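Long-range contacts in transcriptional regulator, TetR family (Cytophaga hutchinsonii, PDB 3EUP), which probably binds DNA through an N-terminal helix-turn-helix domain and regulates transcription, perhaps in response to a small molecule, as many TetR-family repressors do: residues Phe15-Thr20 against Leu37-Leu43; Ala59-Asp64 against Ala123-Ala128. All coordinates share one frame; numbering follows the deposited sequence.

How the contacts relate
Contact 1 lies inside the N-terminal DNA-binding domain, and contact 2 joins that domain to the C-terminal one. Both are partly buried, but contact 1 is the more peripheral, its centre about 20 Å from the chain centre against about 11 Å for contact 2. Contact 1 crosses short segments of helices 10-31 and 34-41 steeply with no hydrogen bond between the two segments, its hydroxyls turned back to their own helices; contact 2 sets segments of helices 55-78 and 122-148 nearly parallel and adds a salt bridge to its apolar core. They share no helix, yet they meet: Ile17 CD1 packs 3.8 Å from Ala61 CB, tying helix 10-31 to helix 55-78.

Contact 1 of 2, residues Phe15-Thr20 against Leu37-Leu43; sequences FIIEST and LTEATNL
Thr41 is the knob of this contact, its side chain set in a hole formed by Phe15, Ile16, Ser19 and Thr20. Its methyl CG2 presses on Thr20 CG2 at 3.5 Å, tighter than usual for carbons, and reaches Ile16 CD1 at 3.8 Å. With chi1 at 66°, Thr41 OG1 lies between its own N and carbonyl carbon: it hydrogen-bonds Leu37 O (2.9 Å) and accepts from Leu43 N in an ST turn, leaving the methyl to face helix 10-31. Replacing Thr41 by alanine would remove both CG2 and OG1, which is likely to open a gap beside Ile16 and Thr20 and leave Leu43 N without its hydroxyl acceptor. Thr20 is built alike: OG1 bonds back to Ile16 O, and CG2 also meets Leu37 CD2 at 3.6 Å. The Phe15 ring, swung out with CG anti to N (chi1 170°), brings CE2 to 3.2 Å from Thr41 O, which lies at the ring edge, while Ser19 OG lies above one face, offset toward the ring's rim. The short segments of helices 10-31 and 34-41 cross at 104°, the second leading into the turn of the helix-turn-helix. Around them, Ile48 of helix 45-48 packs on Leu37 and Thr41, and Val58 of helix 55-78 on Thr20.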
ATOM      1  N   PHE A  15      14.884  22.134   9.955  1.00 20.71           N
ATOM      2  CA  PHE A  15      15.078  22.405   8.543  1.00 20.62           C
ATOM      3  C   PHE A  15      15.526  21.152   7.774  1.00 20.27           C
ATOM      4  O   PHE A  15      15.079  20.932   6.647  1.00 19.01           O
ATOM      5  CB  PHE A  15      16.104  23.536   8.326  1.00 20.66           C
ATOM      6  CG  PHE A  15      16.512  23.699   6.885  1.00 22.69           C
ATOM      7  CD1 PHE A  15      15.723  24.444   6.003  1.00 22.49           C
ATOM      8  CD2 PHE A  15      17.676  23.096   6.407  1.00 23.88           C
ATOM      9  CE1 PHE A  15      16.082  24.565   4.639  1.00 24.47           C
ATOM     10  CE2 PHE A  15      18.045  23.222   5.059  1.00 25.13           C
ATOM     11  CZ  PHE A  15      17.237  23.955   4.168  1.00 23.39           C
ATOM     12  N   ILE A  16      16.441  20.369   8.362  1.00 19.69           N
ATOM     13  CA  ILE A  16      16.882  19.165   7.726  1.00 19.64           C
ATOM     14  C   ILE A  16      15.678  18.249   7.531  1.00 19.60           C
ATOM     15  O   ILE A  16      15.513  17.679   6.464  1.00 19.30           O
ATOM     16  CB  ILE A  16      17.963  18.347   8.521  1.00 19.58           C
ATOM     17  CG1 ILE A  16      19.251  19.114   8.756  1.00 20.64           C
ATOM     18  CG2 ILE A  16      18.293  17.082   7.760  1.00 16.62           C
ATOM     19  CD1 ILE A  16      19.776  19.696   7.562  1.00 25.07           C
ATOM     20  N   ILE A  17      14.863  18.095   8.575  1.00 20.80           N
ATOM     21  CA  ILE A  17      13.709  17.174   8.531  1.00 21.56           C
ATOM     22  C   ILE A  17      12.766  17.616   7.428  1.00 21.80           C
ATOM     23  O   ILE A  17      12.390  16.819   6.546  1.00 21.55           O
ATOM     24  CB  ILE A  17      12.974  17.095   9.871  1.00 21.72           C
ATOM     25  CG1 ILE A  17      13.851  16.394  10.921  1.00 22.78           C
ATOM     26  CG2 ILE A  17      11.663  16.309   9.712  1.00 22.06           C
ATOM     27  CD1 ILE A  17      13.398  16.600  12.399  1.00 22.26           C
ATOM     28  N   GLU A  18      12.442  18.905   7.442  1.00 22.95           N
ATOM     29  CA  GLU A  18      11.507  19.499   6.477  1.00 23.58           C
ATOM     30  C   GLU A  18      11.969  19.351   5.034  1.00 23.81           C
ATOM     31  O   GLU A  18      11.166  19.064   4.172  1.00 23.43           O
ATOM     32  CB  GLU A  18      11.255  20.978   6.822  1.00 25.01           C
ATOM     33  CG  GLU A  18      10.397  21.059   8.052  1.00 27.02           C
ATOM     34  CD  GLU A  18      10.208  22.416   8.606  1.00 31.78           C
ATOM     35  OE1 GLU A  18      10.568  23.428   7.921  1.00 32.16           O
ATOM     36  OE2 GLU A  18       9.675  22.439   9.747  1.00 33.70           O
ATOM     37  N   SER A  19      13.266  19.524   4.795  1.00 23.94           N
ATOM     38  CA  SER A  19      13.828  19.518   3.450  1.00 23.90           C
ATOM     39  C   SER A  19      13.927  18.124   2.907  1.00 22.82           C
ATOM     40  O   SER A  19      13.815  17.918   1.692  1.00 22.13           O
ATOM     41  CB  SER A  19      15.255  20.076   3.465  1.00 23.54           C
ATOM     42  OG  SER A  19      15.226  21.419   3.844  1.00 29.30           O
ATOM     43  N   THR A  20      14.222  17.167   3.785  1.00 22.09           N
ATOM     44  CA  THR A  20      14.517  15.836   3.301  1.00 22.01           C
ATOM     45  C   THR A  20      13.347  14.890   3.372  1.00 22.35           C
ATOM     46  O   THR A  20      13.407  13.853   2.740  1.00 21.39           O
ATOM     47  CB  THR A  20      15.690  15.171   4.041  1.00 22.63           C
ATOM     48  OG1 THR A  20      15.337  14.961   5.419  1.00 19.61           O
ATOM     49  CG2 THR A  20      16.966  16.058   3.921  1.00 22.20           C
ATOM     50  N   LEU A  37      20.576  14.159   0.026  1.00 26.34           N
ATOM     51  CA  LEU A  37      20.361  14.915   1.264  1.00 25.80           C
ATOM     52  C   LEU A  37      21.041  16.293   1.269  1.00 25.88           C
ATOM     53  O   LEU A  37      20.430  17.289   1.689  1.00 25.50           O
ATOM     54  CB  LEU A  37      20.837  14.110   2.487  1.00 25.59           C
ATOM     55  CG  LEU A  37      20.120  12.803   2.847  1.00 26.05           C
ATOM     56  CD1 LEU A  37      20.673  12.257   4.195  1.00 25.62           C
ATOM     57  CD2 LEU A  37      18.618  13.005   2.902  1.00 23.31           C
ATOM     58  N   THR A  38      22.302  16.336   0.829  1.00 25.08           N
ATOM     59  CA  THR A  38      23.039  17.575   0.721  1.00 25.85           C
ATOM     60  C   THR A  38      22.436  18.464  -0.376  1.00 26.60           C
ATOM     61  O   THR A  38      22.450  19.672  -0.225  1.00 26.02           O
ATOM     62  CB  THR A  38      24.561  17.361   0.484  1.00 25.56           C
ATOM     63  OG1 THR A  38      24.774  16.706  -0.770  1.00 26.74           O
ATOM     64  CG2 THR A  38      25.178  16.536   1.580  1.00 25.87           C
ATOM     65  N   GLU A  39      21.902  17.891  -1.464  1.00 26.71           N
ATOM     66  CA  GLU A  39      21.214  18.715  -2.465  1.00 27.72           C
ATOM     67  C   GLU A  39      19.909  19.279  -1.919  1.00 26.67           C
ATOM     68  O   GLU A  39      19.630  20.452  -2.083  1.00 27.30           O
ATOM     69  CB  GLU A  39      20.896  17.964  -3.753  1.00 28.88           C
ATOM     70  CG  GLU A  39      22.089  17.660  -4.659  1.00 33.50           C
ATOM     71  CD  GLU A  39      21.659  16.950  -5.975  1.00 39.88           C
ATOM     72  OE1 GLU A  39      20.420  16.830  -6.227  1.00 44.25           O
ATOM     73  OE2 GLU A  39      22.560  16.552  -6.763  1.00 42.36           O
ATOM     74  N   ALA A  40      19.118  18.442  -1.273  1.00 25.73           N
ATOM     75  CA  ALA A  40      17.810  18.856  -0.697  1.00 25.05           C
ATOM     76  C   ALA A  40      17.966  19.954   0.376  1.00 24.08           C
ATOM     77  O   ALA A  40      17.166  20.876   0.427  1.00 22.88           O
ATOM     78  CB  ALA A  40      17.074  17.650  -0.116  1.00 24.67           C
ATOM     79  N   THR A  41      19.016  19.861   1.186  1.00 22.58           N
ATOM     80  CA  THR A  41      19.218  20.794   2.280  1.00 22.36           C
ATOM     81  C   THR A  41      20.102  21.995   1.882  1.00 22.86           C
ATOM     82  O   THR A  41      20.107  23.020   2.562  1.00 22.80           O
ATOM     83  CB  THR A  41      19.883  20.070   3.488  1.00 22.55           C
ATOM     84  OG1 THR A  41      21.217  19.648   3.128  1.00 20.51           O
ATOM     85  CG2 THR A  41      19.037  18.867   3.947  1.00 20.75           C
ATOM     86  N   ASN A  42      20.867  21.853   0.799  1.00 22.79           N
ATOM     87  CA  ASN A  42      22.008  22.731   0.490  1.00 22.95           C
ATOM     88  C   ASN A  42      22.998  22.871   1.668  1.00 22.69           C
ATOM     89  O   ASN A  42      23.539  23.945   1.877  1.00 22.30           O
ATOM     90  CB  ASN A  42      21.551  24.143   0.021  1.00 23.44           C
ATOM     91  CG  ASN A  42      22.628  24.872  -0.789  1.00 25.15           C
ATOM     92  OD1 ASN A  42      23.335  24.246  -1.554  1.00 27.91           O
ATOM     93  ND2 ASN A  42      22.763  26.198  -0.610  1.00 27.46           N
ATOM     94  N   LEU A  43      23.191  21.802   2.439  1.00 21.95           N
ATOM     95  CA  LEU A  43      24.104  21.794   3.580  1.00 22.13           C
ATOM     96  C   LEU A  43      25.132  20.728   3.387  1.00 22.42           C
ATOM     97  O   LEU A  43      24.892  19.762   2.678  1.00 22.02           O
ATOM     98  CB  LEU A  43      23.378  21.465   4.891  1.00 21.50           C
ATOM     99  CG  LEU A  43      22.277  22.414   5.339  1.00 21.42           C
ATOM    100  CD1 LEU A  43      21.762  22.032   6.719  1.00 21.06           C
ATOM    101  CD2 LEU A  43      22.776  23.800   5.351  1.00 21.09           C
TER

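Contact 2 of 2, residues Ala59-Asp64 against Ala123-Ala128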
ATOM      1  N   ALA A  59      15.795   9.358   8.497  1.00 22.32           N
ATOM      2  CA  ALA A  59      14.600   8.663   7.939  1.00 21.52           C
ATOM      3  C   ALA A  59      13.488   8.523   8.960  1.00 21.85           C
ATOM      4  O   ALA A  59      12.327   8.758   8.644  1.00 22.14           O
ATOM      5  CB  ALA A  59      14.971   7.315   7.396  1.00 21.42           C
ATOM      6  N   ILE A  60      13.860   8.208  10.198  1.00 22.11           N
ATOM      7  CA  ILE A  60      12.903   8.071  11.287  1.00 22.66           C
ATOM      8  C   ILE A  60      12.218   9.400  11.618  1.00 22.56           C
ATOM      9  O   ILE A  60      10.999   9.445  11.734  1.00 22.78           O
ATOM     10  CB  ILE A  60      13.532   7.437  12.519  1.00 23.42           C
ATOM     11  CG1 ILE A  60      13.907   5.949  12.224  1.00 26.31           C
ATOM     12  CG2 ILE A  60      12.579   7.617  13.777  1.00 24.14           C
ATOM     13  CD1 ILE A  60      14.785   5.355  13.311  1.00 27.75           C
ATOM     14  N   ALA A  61      13.005  10.468  11.753  1.00 22.16           N
ATOM     15  CA  ALA A  61      12.475  11.806  11.963  1.00 21.35           C
ATOM     16  C   ALA A  61      11.598  12.238  10.776  1.00 20.56           C
ATOM     17  O   ALA A  61      10.527  12.848  10.983  1.00 20.30           O
ATOM     18  CB  ALA A  61      13.650  12.830  12.184  1.00 20.29           C
ATOM     19  N   ALA A  62      12.037  11.942   9.556  1.00 20.29           N
ATOM     20  CA  ALA A  62      11.210  12.214   8.353  1.00 20.60           C
ATOM     21  C   ALA A  62       9.859  11.546   8.437  1.00 21.07           C
ATOM     22  O   ALA A  62       8.855  12.167   8.121  1.00 22.50           O
ATOM     23  CB  ALA A  62      11.910  11.786   7.044  1.00 19.99           C
ATOM     24  N   PHE A  63       9.828  10.273   8.839  1.00 22.15           N
ATOM     25  CA  PHE A  63       8.564   9.577   8.970  1.00 21.99           C
ATOM     26  C   PHE A  63       7.690  10.269  10.009  1.00 22.63           C
ATOM     27  O   PHE A  63       6.517  10.557   9.751  1.00 21.48           O
ATOM     28  CB  PHE A  63       8.740   8.094   9.352  1.00 22.19           C
ATOM     29  CG  PHE A  63       7.438   7.424   9.629  1.00 20.82           C
ATOM     30  CD1 PHE A  63       6.662   6.968   8.588  1.00 25.00           C
ATOM     31  CD2 PHE A  63       6.927   7.368  10.920  1.00 25.14           C
ATOM     32  CE1 PHE A  63       5.402   6.397   8.810  1.00 27.39           C
ATOM     33  CE2 PHE A  63       5.653   6.809  11.160  1.00 25.29           C
ATOM     34  CZ  PHE A  63       4.905   6.308  10.112  1.00 25.18           C
ATOM     35  N   ASP A  64       8.251  10.572  11.181  1.00 23.19           N
ATOM     36  CA  ASP A  64       7.471  11.292  12.202  1.00 23.96           C
ATOM     37  C   ASP A  64       6.917  12.611  11.685  1.00 23.23           C
ATOM     38  O   ASP A  64       5.780  12.946  11.951  1.00 22.69           O
ATOM     39  CB  ASP A  64       8.281  11.518  13.470  1.00 24.51           C
ATOM     40  CG  ASP A  64       8.517  10.219  14.258  1.00 28.31           C
ATOM     41  OD1 ASP A  64       7.816   9.211  14.011  1.00 30.39           O
ATOM     42  OD2 ASP A  64       9.438  10.188  15.117  1.00 32.53           O
ATOM     43  N   ALA A 123      12.838  -1.099  13.182  1.00 27.13           N
ATOM     44  CA  ALA A 123      12.469   0.126  13.885  1.00 26.75           C
ATOM     45  C   ALA A 123      11.357   0.846  13.124  1.00 26.00           C
ATOM     46  O   ALA A 123      10.370   1.238  13.690  1.00 26.04           O
ATOM     47  CB  ALA A 123      13.688   1.076  14.096  1.00 27.06           C
ATOM     48  N   LEU A 124      11.522   1.014  11.824  1.00 25.89           N
ATOM     49  CA  LEU A 124      10.528   1.721  11.036  1.00 25.55           C
ATOM     50  C   LEU A 124       9.249   0.954  10.821  1.00 24.75           C
ATOM     51  O   LEU A 124       8.210   1.560  10.709  1.00 23.78           O
ATOM     52  CB  LEU A 124      11.115   2.151   9.692  1.00 27.06           C
ATOM     53  CG  LEU A 124      11.929   3.442   9.764  1.00 28.43           C
ATOM     54  CD1 LEU A 124      12.846   3.543   8.556  1.00 33.00           C
ATOM     55  CD2 LEU A 124      10.966   4.554   9.865  1.00 28.65           C
ATOM     56  N   ARG A 125       9.318  -0.379  10.735  1.00 23.71           N
ATOM     57  CA  ARG A 125       8.105  -1.166  10.684  1.00 23.63           C
ATOM     58  C   ARG A 125       7.309  -0.909  11.951  1.00 23.53           C
ATOM     59  O   ARG A 125       6.098  -0.718  11.920  1.00 20.99           O
ATOM     60  CB  ARG A 125       8.434  -2.656  10.550  1.00 24.34           C
ATOM     61  CG  ARG A 125       7.303  -3.518  10.021  1.00 25.73           C
ATOM     62  CD  ARG A 125       6.243  -3.826  11.005  1.00 30.17           C
ATOM     63  NE  ARG A 125       6.780  -4.512  12.183  1.00 30.56           N
ATOM     64  CZ  ARG A 125       6.152  -4.612  13.348  1.00 32.66           C
ATOM     65  NH1 ARG A 125       4.951  -4.078  13.549  1.00 33.30           N
ATOM     66  NH2 ARG A 125       6.741  -5.280  14.339  1.00 36.35           N
ATOM     67  N   LYS A 126       8.003  -0.921  13.093  1.00 23.93           N
ATOM     68  CA  LYS A 126       7.325  -0.683  14.356  1.00 24.24           C
ATOM     69  C   LYS A 126       6.653   0.688  14.386  1.00 23.62           C
ATOM     70  O   LYS A 126       5.573   0.818  14.911  1.00 24.08           O
ATOM     71  CB  LYS A 126       8.267  -0.929  15.557  1.00 23.67           C
ATOM     72  CG  LYS A 126       8.477  -2.433  15.765  1.00 28.17           C
ATOM     73  CD  LYS A 126       9.680  -2.796  16.728  1.00 31.65           C
ATOM     74  CE  LYS A 126       9.796  -4.341  16.951  1.00 32.65           C
ATOM     75  NZ  LYS A 126      11.018  -4.681  17.782  1.00 37.32           N
ATOM     76  N   LYS A 127       7.300   1.711  13.843  1.00 25.24           N
ATOM     77  CA  LYS A 127       6.693   3.032  13.774  1.00 26.12           C
ATOM     78  C   LYS A 127       5.446   2.983  12.952  1.00 25.24           C
ATOM     79  O   LYS A 127       4.450   3.595  13.317  1.00 24.70           O
ATOM     80  CB  LYS A 127       7.616   4.080  13.152  1.00 27.58           C
ATOM     81  CG  LYS A 127       8.959   4.258  13.836  1.00 32.57           C
ATOM     82  CD  LYS A 127       8.927   5.216  14.947  1.00 36.90           C
ATOM     83  CE  LYS A 127       9.135   6.624  14.447  1.00 39.89           C
ATOM     84  NZ  LYS A 127       9.342   7.538  15.635  1.00 41.62           N
ATOM     85  N   ALA A 128       5.483   2.259  11.839  1.00 23.81           N
ATOM     86  CA  ALA A 128       4.287   2.186  10.967  1.00 23.53           C
ATOM     87  C   ALA A 128       3.144   1.479  11.675  1.00 23.65           C
ATOM     88  O   ALA A 128       1.995   1.899  11.587  1.00 22.85           O
ATOM     89  CB  ALA A 128       4.622   1.513   9.621  1.00 23.10           C
TER
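The Phe63 ring meets Lys127 and Ala128 of helix 122-148 obliquely. Its CE2 lies 3.9 Å from Lys127 CB, and CZ comes near Ala128 CA; Thr113 of helix 109-117 also packs on Phe63. The ring and the lysine chain run antiparallel alongside one another. A second flat group, the Asp64 carboxylate, receives Lys127 NZ between its two oxygens: OD2, at 2.7 Å, uses its syn lone pair, while the bond to OD1 is weak. To get there the lysine chain kinks twice, at chi2 (-87°) and chi3 (-86°), and CE passes 3.6 Å from Ile60 CG2, the two side chains roughly perpendicular. Ile60 thus serves both parts of the interface, since its CG1 also packs on Leu124 CD2 at 4.0 Å. Leu124 CD2 reaches Phe63 CB as well, and Ala117 of helix 109-117 touches the same leucine. The short helix segments run almost parallel, at 9° with axes 10.8 Å apart, a spacing bridged by the larger side chains. On another side of helix 122-148, Arg125 NH1 bonds Ala178 O of the second subunit. Lys127 plays a double part: its CB lies against the Phe63 ring and its CE against Ile60 CG2, while its ammonium pairs with the carboxylate of the partly exposed Asp64. The apolar contacts of Ile60, Phe63 and Leu124 thus lie beside a single charge pair, in which ammonium and carboxylate probably neutralise each other across the junction of the DNA-binding and C-terminal domains.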